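Long-range contact in spermidine N1-acetyltransferase (Vibrio cholerae O1 biovar El Tor, PDB 6DAU), which catalyses transfer of an acetyl group from acetyl-CoA to the polyamines spermidine and spermine, as a dodecameric enzyme of the GNAT family: residues Leu15-Asn20 / Lys65-Leu70. The protein carries 2 engineered substitutions. Residues are numbered along the deposited sequence; the frame is centred on the assembly and turned at random.
Sequences LRFIHN and KNLIGL
Phe-17 and Ile-18, on neighbouring positions of the helical segment 15-20, pack against the start of the strand in 65-70, whose short axis passes 9.4 Å from that of the helix at 69°. The nearest CA atoms pair Phe-17 with Leu-67 and Ile-18 with Leu-70, each 7.7 Å apart. Between these two leucines lies a classic beta bulge, with Ile-68 and Gly-69 both facing Val-60 of strand 56-61. With CG anti to the backbone N (chi1 178°), the Phe-17 ring extends from the helix to the strand, its far edge at the bulge. Leu-67 CB sits over one ring face in a CH-pi contact, 3.7 Å from the ring centroid and 13° off the normal, while the leucine methyls CD1 and CD2 lie farther back near the ring's CB-bearing end. The ring edge meets backbone instead: CE2 of Phe-17 comes within 3.6 Å of Gly-69 O, and CZ approaches Gly-69 N at 3.8 Å. Farther along, Ile-18 extends its CD1 to the forked end of Leu-70, 3.6 Å from CD1 and 3.7 Å from CD2, the two side chains crossing at about a right angle. The side-chain contacts are all apolar; Leu-67 takes one face of the ring, and the edge of the ring points into the bulged backbone. The Ile-68 side chain leaves the backbone away from the helix and touches Leu-5 and His-93. Strand 67-77 runs between strands 56-61 and 82-89 in the central mixed sheet of the GNAT fold, and helix 15-24 is backed by helix 39-49, where Leu-42 touches Ile-18 and Phe-39 makes a cation-pi contact with Arg-16.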
loop_
_atom_site.group_PDB
_atom_site.type_symbol
_atom_site.label_atom_id
_atom_site.label_comp_id
_atom_site.label_asym_id
_atom_site.label_seq_id
_atom_site.Cartn_x
_atom_site.Cartn_y
_atom_site.Cartn_z
ATOM N N LEU C 15 -0.072 -8.830 -28.007
ATOM C CA LEU C 15 1.264 -8.418 -27.533
ATOM C C LEU C 15 2.393 -9.316 -28.088
ATOM O O LEU C 15 3.494 -8.834 -28.400
ATOM C CB LEU C 15 1.323 -8.373 -25.999
ATOM C CG LEU C 15 0.455 -7.275 -25.306
ATOM C CD1 LEU C 15 0.579 -7.426 -23.784
ATOM C CD2 LEU C 15 0.822 -5.859 -25.754
ATOM N N ARG C 16 2.108 -10.610 -28.230
ATOM C CA ARG C 16 3.059 -11.568 -28.782
ATOM C C ARG C 16 3.509 -11.128 -30.177
ATOM O O ARG C 16 4.710 -11.072 -30.486
ATOM C CB ARG C 16 2.388 -12.940 -28.866
ATOM C CG ARG C 16 3.353 -14.105 -29.008
ATOM C CD ARG C 16 3.737 -14.587 -27.618
ATOM N NE ARG C 16 5.118 -14.259 -27.356
ATOM C CZ ARG C 16 5.733 -14.372 -26.186
ATOM N NH1 ARG C 16 5.094 -14.790 -25.094
ATOM N NH2 ARG C 16 7.012 -14.041 -26.130
ATOM N N PHE C 17 2.516 -10.812 -31.009
ATOM C CA PHE C 17 2.753 -10.295 -32.338
ATOM C C PHE C 17 3.578 -8.986 -32.332
ATOM O O PHE C 17 4.568 -8.876 -33.091
ATOM C CB PHE C 17 1.424 -10.124 -33.054
ATOM C CG PHE C 17 1.549 -9.546 -34.431
ATOM C CD1 PHE C 17 2.310 -10.203 -35.424
ATOM C CD2 PHE C 17 0.879 -8.362 -34.763
ATOM C CE1 PHE C 17 2.424 -9.668 -36.699
ATOM C CE2 PHE C 17 0.982 -7.826 -36.030
ATOM C CZ PHE C 17 1.744 -8.479 -37.001
ATOM N N ILE C 18 3.190 -8.030 -31.473
ATOM C CA ILE C 18 3.944 -6.778 -31.286
ATOM C C ILE C 18 5.391 -7.088 -30.949
ATOM O O ILE C 18 6.312 -6.500 -31.521
ATOM C CB ILE C 18 3.343 -5.876 -30.140
ATOM C CG1 ILE C 18 1.967 -5.324 -30.501
ATOM C CG2 ILE C 18 4.256 -4.713 -29.752
ATOM C CD1 ILE C 18 1.740 -5.087 -31.975
ATOM N N HIS C 19 5.583 -8.018 -30.011
ATOM C CA HIS C 19 6.920 -8.342 -29.560
ATOM C C HIS C 19 7.711 -8.989 -30.700
ATOM O O HIS C 19 8.860 -8.611 -30.930
ATOM C CB HIS C 19 6.884 -9.260 -28.348
ATOM C CG HIS C 19 8.221 -9.444 -27.704
ATOM N ND1 HIS C 19 8.862 -10.658 -27.684
ATOM C CD2 HIS C 19 9.051 -8.566 -27.083
ATOM C CE1 HIS C 19 10.025 -10.535 -27.080
ATOM N NE2 HIS C 19 10.162 -9.275 -26.703
ATOM N N ASN C 20 7.084 -9.925 -31.428
ATOM C CA ASN C 20 7.749 -10.584 -32.561
ATOM C C ASN C 20 8.106 -9.590 -33.663
ATOM O O ASN C 20 9.137 -9.747 -34.289
ATOM C CB ASN C 20 6.897 -11.721 -33.158
ATOM C CG ASN C 20 6.811 -12.924 -32.260
ATOM O OD1 ASN C 20 7.740 -13.202 -31.499
ATOM N ND2 ASN C 20 5.696 -13.671 -32.357
ATOM N N LYS C 65 -7.767 -13.401 -41.107
ATOM C CA LYS C 65 -7.206 -13.040 -39.788
ATOM C C LYS C 65 -5.711 -13.343 -39.634
ATOM O O LYS C 65 -5.226 -13.492 -38.516
ATOM C CB LYS C 65 -8.030 -13.647 -38.605
ATOM C CG LYS C 65 -9.540 -13.445 -38.677
ATOM C CD LYS C 65 -9.918 -11.975 -38.530
ATOM C CE LYS C 65 -11.363 -11.741 -38.921
ATOM N NZ LYS C 65 -11.714 -10.309 -38.708
ATOM N N ASN C 66 -4.987 -13.420 -40.744
ATOM C CA ASN C 66 -3.523 -13.373 -40.690
ATOM C C ASN C 66 -3.080 -11.997 -40.180
ATOM O O ASN C 66 -3.662 -10.975 -40.515
ATOM C CB ASN C 66 -2.906 -13.650 -42.054
ATOM C CG ASN C 66 -3.151 -15.070 -42.519
ATOM O OD1 ASN C 66 -2.799 -16.039 -41.840
ATOM N ND2 ASN C 66 -3.785 -15.201 -43.672
ATOM N N LEU C 67 -2.044 -12.004 -39.358
ATOM C CA LEU C 67 -1.505 -10.793 -38.756
ATOM C C LEU C 67 -0.555 -10.168 -39.756
ATOM O O LEU C 67 0.496 -10.729 -40.056
ATOM C CB LEU C 67 -0.841 -11.126 -37.412
ATOM C CG LEU C 67 -1.800 -11.650 -36.327
ATOM C CD1 LEU C 67 -1.034 -12.614 -35.408
ATOM C CD2 LEU C 67 -2.519 -10.521 -35.574
ATOM N N ILE C 68 -0.959 -9.024 -40.290
ATOM C CA ILE C 68 -0.259 -8.361 -41.409
ATOM C C ILE C 68 0.779 -7.357 -40.904
ATOM O O ILE C 68 1.933 -7.348 -41.375
ATOM C CB ILE C 68 -1.264 -7.699 -42.394
ATOM C CG1 ILE C 68 -2.256 -8.739 -42.955
ATOM C CG2 ILE C 68 -0.562 -6.965 -43.514
ATOM C CD1 ILE C 68 -1.671 -9.869 -43.823
ATOM N N GLY C 69 0.374 -6.514 -39.951
ATOM C CA GLY C 69 1.273 -5.536 -39.365
ATOM C C GLY C 69 0.638 -4.655 -38.323
ATOM O O GLY C 69 -0.416 -4.987 -37.771
ATOM N N LEU C 70 1.292 -3.527 -38.050
ATOM C CA LEU C 70 0.890 -2.619 -36.982
ATOM C C LEU C 70 0.897 -1.149 -37.459
ATOM O O LEU C 70 1.837 -0.728 -38.144
ATOM C CB LEU C 70 1.845 -2.799 -35.816
ATOM C CG LEU C 70 1.699 -1.901 -34.576
ATOM C CD1 LEU C 70 0.449 -2.303 -33.803
ATOM C CD2 LEU C 70 2.947 -2.022 -33.711
#